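Local coordinates for protein NAD-dependent dehydrogenase (Rhizobium meliloti, PDB 4Z0P) that reduces glyoxylate and hydroxypyruvate, using NADPH as the electron donor, at residues M146-L151 and G168-K173; V141-M146 and T194-G199. One frame throughout, in Å; residues are numbered along the deposited sequence. Where two conformers were deposited one is given.

Contact 1 (M146-L151 and G168-K173). With NDP (NADPH dihydro-nicotinamide-adenine-dinucleotide phosphate), chain H.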
ATOM      1  N   MET A 146     -12.238 -12.243   6.068  1.00 19.93           N
ATOM      2  CA  MET A 146     -13.424 -13.086   5.920  1.00 20.19           C
ATOM      3  C   MET A 146     -13.665 -13.320   4.425  1.00 23.25           C
ATOM      4  O   MET A 146     -13.961 -12.382   3.678  1.00 21.11           O
ATOM      5  CB  MET A 146     -14.632 -12.476   6.603  1.00 22.62           C
ATOM      6  CG  MET A 146     -14.532 -12.538   8.117  1.00 20.88           C
ATOM      7  SD  MET A 146     -15.785 -11.669   9.055  1.00 22.70           S
ATOM      8  CE  MET A 146     -17.233 -12.595   8.655  1.00 21.73           C
ATOM      9  N   GLY A 147     -13.549 -14.594   4.023  1.00 21.81           N
ATOM     10  CA  GLY A 147     -13.579 -15.023   2.621  1.00 22.89           C
ATOM     11  C   GLY A 147     -12.193 -15.423   2.179  1.00 22.69           C
ATOM     12  O   GLY A 147     -11.341 -14.562   1.986  1.00 26.10           O
ATOM     13  N   MET A 148     -11.954 -16.721   2.057  1.00 21.51           N
ATOM     14  CA  MET A 148     -10.639 -17.302   1.749  0.50 23.52           C
ATOM     15  C   MET A 148     -10.669 -17.968   0.380  1.00 23.40           C
ATOM     16  O   MET A 148     -10.215 -19.105   0.221  1.00 23.93           O
ATOM     17  CB  MET A 148     -10.274 -18.352   2.808  0.50 24.28           C
ATOM     18  CG  MET A 148      -9.764 -17.777   4.108  0.50 28.81           C
ATOM     19  SD  MET A 148      -8.067 -17.213   3.906  0.50 27.23           S
ATOM     20  CE  MET A 148      -8.301 -15.460   3.645  0.50 18.24           C
ATOM     21  N   GLY A 149     -11.225 -17.271  -0.595  1.00 22.62           N
ATOM     22  CA  GLY A 149     -11.312 -17.773  -1.941  1.00 24.87           C
ATOM     23  C   GLY A 149     -10.187 -17.228  -2.792  1.00 23.57           C
ATOM     24  O   GLY A 149      -9.086 -16.945  -2.297  1.00 20.86           O
ATOM     25  N   VAL A 150     -10.465 -17.047  -4.076  1.00 20.28           N
ATOM     26  CA  VAL A 150      -9.439 -16.549  -4.994  1.00 21.58           C
ATOM     27  C   VAL A 150      -8.869 -15.225  -4.483  1.00 22.33           C
ATOM     28  O   VAL A 150      -7.640 -15.051  -4.374  1.00 22.65           O
ATOM     29  CB  VAL A 150     -10.000 -16.393  -6.423  1.00 21.21           C
ATOM     30  CG1 VAL A 150      -8.987 -15.737  -7.350  1.00 22.49           C
ATOM     31  CG2 VAL A 150     -10.356 -17.763  -6.995  1.00 24.92           C
ATOM     32  N   LEU A 151      -9.754 -14.296  -4.127  1.00 19.03           N
ATOM     33  CA  LEU A 151      -9.305 -12.948  -3.740  1.00 20.35           C
ATOM     34  C   LEU A 151      -8.738 -12.929  -2.328  1.00 19.76           C
ATOM     35  O   LEU A 151      -7.653 -12.376  -2.089  1.00 20.98           O
ATOM     36  CB  LEU A 151     -10.449 -11.940  -3.924  1.00 19.61           C
ATOM     37  CG  LEU A 151     -10.982 -11.827  -5.350  1.00 21.26           C
ATOM     38  CD1 LEU A 151     -12.094 -10.775  -5.463  1.00 21.46           C
ATOM     39  CD2 LEU A 151      -9.893 -11.582  -6.383  1.00 21.25           C
ATOM     40  N   GLY A 168      -7.312 -15.940   8.507  1.00 22.63           N
ATOM     41  CA  GLY A 168      -8.438 -16.045   7.573  1.00 23.23           C
ATOM     42  C   GLY A 168      -9.605 -16.833   8.130  1.00 20.40           C
ATOM     43  O   GLY A 168      -9.427 -17.696   8.987  1.00 24.38           O
ATOM     44  N   TRP A 169     -10.792 -16.536   7.599  1.00 22.43           N
ATOM     45  CA  TRP A 169     -12.014 -17.240   7.975  1.00 21.93           C
ATOM     46  C   TRP A 169     -12.849 -17.519   6.744  1.00 20.72           C
ATOM     47  O   TRP A 169     -12.970 -16.678   5.852  1.00 22.10           O
ATOM     48  CB  TRP A 169     -12.805 -16.408   8.983  1.00 24.35           C
ATOM     49  CG  TRP A 169     -14.111 -16.998   9.397  1.00 24.43           C
ATOM     50  CD1 TRP A 169     -14.327 -17.878  10.423  1.00 27.28           C
ATOM     51  CD2 TRP A 169     -15.400 -16.751   8.809  1.00 24.86           C
ATOM     52  NE1 TRP A 169     -15.669 -18.183  10.518  1.00 23.74           N
ATOM     53  CE2 TRP A 169     -16.341 -17.519   9.525  1.00 24.30           C
ATOM     54  CE3 TRP A 169     -15.848 -15.963   7.745  1.00 24.21           C
ATOM     55  CZ2 TRP A 169     -17.724 -17.487   9.234  1.00 26.10           C
ATOM     56  CZ3 TRP A 169     -17.211 -15.947   7.441  1.00 27.68           C
ATOM     57  CH2 TRP A 169     -18.131 -16.709   8.177  1.00 25.63           C
ATOM     58  N   SER A 170     -13.434 -18.717   6.706  1.00 23.44           N
ATOM     59  CA  SER A 170     -14.419 -19.054   5.668  1.00 23.06           C
ATOM     60  C   SER A 170     -15.227 -20.218   6.182  1.00 26.67           C
ATOM     61  O   SER A 170     -15.010 -20.676   7.310  1.00 26.87           O
ATOM     62  CB  SER A 170     -13.731 -19.358   4.330  1.00 26.89           C
ATOM     63  OG  SER A 170     -12.792 -20.413   4.470  1.00 33.72           O
ATOM     64  N   ARG A 171     -16.152 -20.713   5.375  1.00 33.11           N
ATOM     65  CA  ARG A 171     -17.057 -21.759   5.866  1.00 35.95           C
ATOM     66  C   ARG A 171     -16.299 -23.032   6.178  1.00 40.56           C
ATOM     67  O   ARG A 171     -16.434 -23.595   7.274  1.00 39.78           O
ATOM     68  CB  ARG A 171     -18.185 -21.999   4.866  1.00 42.64           C
ATOM     69  CG  ARG A 171     -19.212 -23.013   5.354  1.00 59.77           C
ATOM     70  CD  ARG A 171     -20.624 -22.663   4.911  1.00 75.79           C
ATOM     71  NE  ARG A 171     -20.694 -22.375   3.484  1.00 60.10           N
ATOM     72  CZ  ARG A 171     -21.770 -21.894   2.864  1.00 85.69           C
ATOM     73  NH1 ARG A 171     -22.904 -21.643   3.528  1.00 60.62           N
ATOM     74  NH2 ARG A 171     -21.711 -21.668   1.557  1.00 70.44           N
ATOM     75  N   SER A 172     -15.517 -23.497   5.210  1.00 44.10           N
ATOM     76  CA  SER A 172     -14.603 -24.611   5.436  1.00 57.27           C
ATOM     77  C   SER A 172     -13.222 -24.042   5.728  1.00 54.37           C
ATOM     78  O   SER A 172     -12.903 -22.925   5.317  1.00 64.96           O
ATOM     79  CB  SER A 172     -14.571 -25.552   4.221  1.00 66.35           C
ATOM     80  OG  SER A 172     -14.451 -24.837   2.997  1.00 57.79           O
ATOM     81  N   LYS A 173     -12.406 -24.808   6.443  1.00 50.93           N
ATOM     82  CA  LYS A 173     -11.026 -24.415   6.754  1.00 79.22           C
ATOM     83  C   LYS A 173     -10.118 -24.627   5.535  1.00 73.24           C
ATOM     84  O   LYS A 173     -10.142 -25.686   4.922  1.00 59.53           O
ATOM     85  CB  LYS A 173     -10.494 -25.216   7.946  1.00 82.73           C
ATOM     86  CG  LYS A 173      -9.287 -24.588   8.624  1.00 61.75           C
ATOM     87  CD  LYS A 173      -8.967 -25.260   9.953  1.00 67.02           C
ATOM     88  CE  LYS A 173      -9.877 -24.777  11.075  1.00 90.37           C
ATOM     89  NZ  LYS A 173      -9.696 -25.559  12.330  1.00 86.63           N
TER
HETATM   90  PA  NDP H 407     -14.536 -17.179  -4.164  1.00 22.22           P
HETATM   91  O1A NDP H 407     -15.791 -17.963  -4.515  1.00 23.33           O
HETATM   92  O2A NDP H 407     -13.239 -17.674  -4.712  1.00 20.98           O
HETATM   93  O5B NDP H 407     -14.450 -17.166  -2.582  1.00 22.21           O
HETATM   94  C5B NDP H 407     -15.556 -16.952  -1.731  1.00 22.18           C
HETATM   95  C4B NDP H 407     -15.128 -17.261  -0.323  1.00 20.95           C
HETATM   96  O4B NDP H 407     -16.201 -16.877   0.533  1.00 22.00           O
HETATM   97  C3B NDP H 407     -14.866 -18.742  -0.057  1.00 26.81           C
HETATM   98  O3B NDP H 407     -13.776 -18.831   0.853  1.00 25.11           O
HETATM   99  C2B NDP H 407     -16.150 -19.204   0.598  1.00 21.31           C
HETATM  100  O2B NDP H 407     -16.012 -20.303   1.477  1.00 25.18           O
HETATM  101  C1B NDP H 407     -16.495 -17.969   1.388  1.00 22.35           C
HETATM  102  N9A NDP H 407     -17.916 -17.996   1.771  1.00 22.60           N
HETATM  103  C8A NDP H 407     -19.022 -17.907   1.006  1.00 23.91           C
HETATM  104  N7A NDP H 407     -20.144 -17.967   1.688  1.00 24.20           N
HETATM  105  C5A NDP H 407     -19.732 -18.105   2.983  1.00 21.99           C
HETATM  106  C6A NDP H 407     -20.427 -18.247   4.201  1.00 27.11           C
HETATM  107  N6A NDP H 407     -21.778 -18.240   4.277  1.00 25.74           N
HETATM  108  N1A NDP H 407     -19.703 -18.372   5.349  1.00 26.72           N
HETATM  109  C2A NDP H 407     -18.364 -18.377   5.271  1.00 29.50           C
HETATM  110  N3A NDP H 407     -17.602 -18.261   4.178  1.00 22.91           N
HETATM  111  C4A NDP H 407     -18.356 -18.115   3.057  1.00 21.86           C
HETATM  112  O3  NDP H 407     -14.882 -15.662  -4.595  1.00 20.43           O
HETATM  113  PN  NDP H 407     -13.731 -14.578  -4.962  1.00 21.03           P
HETATM  114  O1N NDP H 407     -12.665 -14.584  -3.919  1.00 21.42           O
HETATM  115  O2N NDP H 407     -13.345 -14.700  -6.392  1.00 19.75           O
HETATM  116  O5D NDP H 407     -14.637 -13.271  -4.888  1.00 20.48           O
HETATM  117  C5D NDP H 407     -15.218 -12.901  -3.654  1.00 19.33           C
HETATM  118  C4D NDP H 407     -16.218 -11.770  -3.847  1.00 20.88           C
HETATM  119  O4D NDP H 407     -15.537 -10.529  -4.042  1.00 20.78           O
HETATM  120  C3D NDP H 407     -17.119 -11.855  -5.071  1.00 21.22           C
HETATM  121  O3D NDP H 407     -18.217 -12.760  -4.837  1.00 21.88           O
HETATM  122  C2D NDP H 407     -17.592 -10.435  -5.310  1.00 19.17           C
HETATM  123  O2D NDP H 407     -18.823 -10.188  -4.607  1.00 21.64           O
HETATM  124  C1D NDP H 407     -16.453  -9.625  -4.639  1.00 19.03           C
HETATM  125  N1N NDP H 407     -15.732  -8.770  -5.585  1.00 18.19           N
HETATM  126  C2N NDP H 407     -15.747  -7.387  -5.451  1.00 19.14           C
HETATM  127  C3N NDP H 407     -15.066  -6.574  -6.308  1.00 19.34           C
HETATM  128  C7N NDP H 407     -14.936  -5.094  -6.103  1.00 19.89           C
HETATM  129  O7N NDP H 407     -14.542  -4.407  -7.066  1.00 21.15           O
HETATM  130  N7N NDP H 407     -15.252  -4.557  -4.945  1.00 18.97           N
HETATM  131  C4N NDP H 407     -14.340  -7.176  -7.453  1.00 21.07           C
HETATM  132  C5N NDP H 407     -14.394  -8.657  -7.530  1.00 19.76           C
HETATM  133  C6N NDP H 407     -15.031  -9.385  -6.632  1.00 19.04           C
HETATM  134  P2B NDP H 407     -15.777 -21.794   0.917  1.00 37.25           P
HETATM  135  O1X NDP H 407     -14.356 -21.774   0.416  1.00 63.70           O
HETATM  136  O2X NDP H 407     -15.958 -22.627   2.173  1.00 36.38           O
HETATM  137  O3X NDP H 407     -16.795 -22.029  -0.136  1.00 31.15           O

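Contact 2 (V141-M146 and T194-G199)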
ATOM      1  N   VAL A 141       0.033  -5.582  13.873  1.00 23.07           N
ATOM      2  CA  VAL A 141      -1.393  -5.586  13.487  1.00 21.25           C
ATOM      3  C   VAL A 141      -1.757  -6.947  12.918  1.00 22.95           C
ATOM      4  O   VAL A 141      -1.055  -7.491  12.056  1.00 22.53           O
ATOM      5  CB  VAL A 141      -1.671  -4.497  12.445  1.00 21.10           C
ATOM      6  CG1 VAL A 141      -3.089  -4.606  11.824  1.00 24.25           C
ATOM      7  CG2 VAL A 141      -1.462  -3.132  13.088  1.00 23.12           C
ATOM      8  N   THR A 142      -2.877  -7.480  13.394  1.00 22.00           N
ATOM      9  CA  THR A 142      -3.449  -8.693  12.813  1.00 20.20           C
ATOM     10  C   THR A 142      -4.568  -8.302  11.857  1.00 20.31           C
ATOM     11  O   THR A 142      -5.562  -7.666  12.260  1.00 20.48           O
ATOM     12  CB  THR A 142      -3.972  -9.654  13.892  1.00 24.85           C
ATOM     13  OG1 THR A 142      -2.860 -10.114  14.682  1.00 23.32           O
ATOM     14  CG2 THR A 142      -4.625 -10.853  13.241  1.00 23.91           C
ATOM     15  N   VAL A 143      -4.381  -8.652  10.595  1.00 19.75           N
ATOM     16  CA  VAL A 143      -5.427  -8.496   9.568  1.00 18.60           C
ATOM     17  C   VAL A 143      -6.172  -9.811   9.490  1.00 18.97           C
ATOM     18  O   VAL A 143      -5.561 -10.878   9.311  1.00 19.66           O
ATOM     19  CB  VAL A 143      -4.856  -8.143   8.187  1.00 19.98           C
ATOM     20  CG1 VAL A 143      -5.984  -7.957   7.170  1.00 19.84           C
ATOM     21  CG2 VAL A 143      -3.980  -6.890   8.262  1.00 21.44           C
ATOM     22  N   GLY A 144      -7.483  -9.739   9.628  1.00 19.24           N
ATOM     23  CA  GLY A 144      -8.323 -10.924   9.561  1.00 20.98           C
ATOM     24  C   GLY A 144      -9.198 -10.812   8.333  1.00 21.40           C
ATOM     25  O   GLY A 144      -9.939  -9.847   8.215  1.00 21.02           O
ATOM     26  N   ILE A 145      -9.121 -11.793   7.436  1.00 19.66           N
ATOM     27  CA  ILE A 145      -9.870 -11.752   6.186  1.00 18.52           C
ATOM     28  C   ILE A 145     -11.005 -12.748   6.231  1.00 20.63           C
ATOM     29  O   ILE A 145     -10.772 -13.940   6.460  1.00 20.36           O
ATOM     30  CB  ILE A 145      -8.965 -12.058   4.978  1.00 17.19           C
ATOM     31  CG1 ILE A 145      -7.838 -11.015   4.893  1.00 19.82           C
ATOM     32  CG2 ILE A 145      -9.793 -12.048   3.694  1.00 22.64           C
ATOM     33  CD1 ILE A 145      -6.710 -11.430   3.992  1.00 25.46           C
ATOM     34  N   MET A 146     -12.238 -12.243   6.068  1.00 19.93           N
ATOM     35  CA  MET A 146     -13.424 -13.086   5.920  1.00 20.19           C
ATOM     36  C   MET A 146     -13.665 -13.320   4.425  1.00 23.25           C
ATOM     37  O   MET A 146     -13.961 -12.382   3.678  1.00 21.11           O
ATOM     38  CB  MET A 146     -14.632 -12.476   6.603  1.00 22.62           C
ATOM     39  CG  MET A 146     -14.532 -12.538   8.117  1.00 20.88           C
ATOM     40  SD  MET A 146     -15.785 -11.669   9.055  1.00 22.70           S
ATOM     41  CE  MET A 146     -17.233 -12.595   8.655  1.00 21.73           C
ATOM     42  N   THR A 194      -8.634 -10.103  15.622  1.00 21.13           N
ATOM     43  CA  THR A 194      -8.524  -9.282  14.439  1.00 18.57           C
ATOM     44  C   THR A 194      -8.534  -7.802  14.777  1.00 22.59           C
ATOM     45  O   THR A 194      -9.458  -7.325  15.401  1.00 21.69           O
ATOM     46  CB  THR A 194      -9.654  -9.613  13.446  1.00 21.82           C
ATOM     47  OG1 THR A 194      -9.453 -10.953  12.986  1.00 21.95           O
ATOM     48  CG2 THR A 194      -9.632  -8.652  12.255  1.00 20.13           C
ATOM     49  N   ASP A 195      -7.503  -7.088  14.326  1.00 20.12           N
ATOM     50  CA  ASP A 195      -7.443  -5.626  14.412  1.00 19.16           C
ATOM     51  C   ASP A 195      -8.022  -4.927  13.190  1.00 21.34           C
ATOM     52  O   ASP A 195      -8.733  -3.933  13.319  1.00 21.85           O
ATOM     53  CB  ASP A 195      -5.988  -5.153  14.589  1.00 20.72           C
ATOM     54  CG  ASP A 195      -5.297  -5.762  15.802  1.00 25.36           C
ATOM     55  OD1 ASP A 195      -5.885  -5.701  16.913  1.00 23.45           O
ATOM     56  OD2 ASP A 195      -4.147  -6.311  15.660  1.00 23.27           O
ATOM     57  N   PHE A 196      -7.642  -5.386  12.002  1.00 18.69           N
ATOM     58  CA  PHE A 196      -8.182  -4.879  10.734  1.00 19.42           C
ATOM     59  C   PHE A 196      -8.976  -6.013  10.102  1.00 20.13           C
ATOM     60  O   PHE A 196      -8.395  -7.008   9.677  1.00 19.91           O
ATOM     61  CB  PHE A 196      -7.083  -4.497   9.725  1.00 20.17           C
ATOM     62  CG  PHE A 196      -6.227  -3.290  10.076  1.00 18.50           C
ATOM     63  CD1 PHE A 196      -6.355  -2.566  11.259  1.00 21.38           C
ATOM     64  CD2 PHE A 196      -5.226  -2.909   9.178  1.00 20.15           C
ATOM     65  CE1 PHE A 196      -5.526  -1.470  11.515  1.00 23.21           C
ATOM     66  CE2 PHE A 196      -4.387  -1.828   9.444  1.00 19.25           C
ATOM     67  CZ  PHE A 196      -4.537  -1.116  10.611  1.00 22.17           C
ATOM     68  N   LEU A 197     -10.298  -5.839  10.009  1.00 18.15           N
ATOM     69  CA  LEU A 197     -11.172  -6.825   9.389  1.00 19.24           C
ATOM     70  C   LEU A 197     -11.351  -6.501   7.925  1.00 21.49           C
ATOM     71  O   LEU A 197     -11.787  -5.397   7.599  1.00 19.93           O
ATOM     72  CB  LEU A 197     -12.538  -6.821  10.076  1.00 20.08           C
ATOM     73  CG  LEU A 197     -13.562  -7.822   9.511  1.00 21.31           C
ATOM     74  CD1 LEU A 197     -13.086  -9.244   9.688  1.00 25.69           C
ATOM     75  CD2 LEU A 197     -14.906  -7.647  10.185  1.00 22.35           C
ATOM     76  N   VAL A 198     -11.067  -7.468   7.055  1.00 18.76           N
ATOM     77  CA  VAL A 198     -11.222  -7.320   5.606  1.00 18.11           C
ATOM     78  C   VAL A 198     -12.296  -8.279   5.124  1.00 21.12           C
ATOM     79  O   VAL A 198     -12.181  -9.495   5.310  1.00 20.84           O
ATOM     80  CB  VAL A 198      -9.923  -7.637   4.853  1.00 19.22           C
ATOM     81  CG1 VAL A 198     -10.121  -7.607   3.335  1.00 21.76           C
ATOM     82  CG2 VAL A 198      -8.846  -6.614   5.226  1.00 19.99           C
ATOM     83  N   GLY A 199     -13.325  -7.731   4.489  1.00 19.44           N
ATOM     84  CA  GLY A 199     -14.384  -8.523   3.882  1.00 20.23           C
ATOM     85  C   GLY A 199     -14.149  -8.775   2.387  1.00 18.95           C
ATOM     86  O   GLY A 199     -14.121  -7.841   1.587  1.00 18.64           O
TER

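Contact 1 (M146-L151 and G168-K173)
W169 shares its indole between the protein and the cofactor: M146 reaches the six-membered ring with its thioether, and the adenine of NADPH meets the same ring. M146 CE lies 3.6 Å from W169 CZ3, and W169 CH2 comes within 3.4 Å of NADPH C2A. M146 SD stands 5.2 Å from the ring centroid, 38° off its normal, an oblique Met-aromatic contact that the unbranched methionine makes by bending at its last torsion (chi3 66°). With an alanine at W169, a gap would probably open beside both the methyl and the adenine, and A184 O would lose its indole N-H. In the backbone, G147 N donates a nearly straight 2.8 Å bond to W169 O. Glycine suits G147, where a CB would jam against M146 O, and G149, where one would strike NADPH O5B; both fit the Rossmann glycine pattern. Opening a helix, V150 N donates to O2A on one phosphorus and L151 N to O1N on the other, while S172 N and OG grip O2X of the 2'-phosphate that distinguishes NADPH from NADH. The contact joins the C-terminal ends of parallel strands 142-146 and 165-169, linked by helix 150-161, and L187 of helix 187-193 packs on both M146 and W169.

Contact 2 (V141-M146 and T194-G199)
T142 is held at both backbone polar atoms by D195 and F196, where two parallel strands begin to pair. From CB outward, the aspartate side chain runs along T142. D195 CB rests 3.5 Å from T142 O and also meets V141 CG1; D195 CG lies beside T142 N; and D195 OD2 accepts from T142 N at 2.8 Å, almost straight (177°), on the anti side of the carboxylate. CG stands anti to the carbonyl carbon (chi1 -57°), which turns the carboxylate to the amide of the facing chain. T142 O in turn accepts from both D195 N and F196 N, so one carbonyl serves two donors. From there the regular parallel pattern takes over: G144 N to F196 O, V198 N to G144 O, and M146 N to V198 O, each 2.9 Å between the named atoms.

Apolar side chains dominate the face of V143, F196 and V198. V141 CG1 sits over the centre of the F196 ring, 3.6 Å from its centroid, a CH-pi contact, and V143 CG1 meets V198 CG2 at 3.7 Å; helix 97-115 packs on these residues. The other face carries G144 and L197, with helix 187-193 against it. Glycine fits at G144 because a CB there would collide with T194 OG1, a hydroxyl whose hydrogen bond goes to F190 O. Farther along, L197 CD1 touches M146 SD at 3.7 Å.

Branched and aromatic side chains thus suit a sheet covered by helices, while the backbone N-H and C=O groups that face each other between the strands are taken up in pairing. Because D195 OD2 takes the amide that T194 O would receive in an unbroken parallel register, the side chain carries the pairing one step before the start of strand 196-199, and the T142 amide probably offsets part of the buried carboxylate's charge.

How the contacts relate
Both contacts start from strand 142-146. After this strand the chain turns through the glycine-rich loop into helix 150-161 and returns as strand 165-169, where contact 1 closes the shorter loop. It then passes through strand 180-182 and helix 187-193 and comes back on the opposite flank of strand 142-146 as strand 196-199, where contact 2 closes the longer loop; the first loop lies wholly within the second. M146 belongs to both contacts, and a probable hydrogen bond from W169 N to I145 O joins them. Strand 142-146 is therefore flanked by 165-169 and 196-199, and the two halves of the Rossmann sheet meet between it and 196-199, with the cofactor at its C-terminal end.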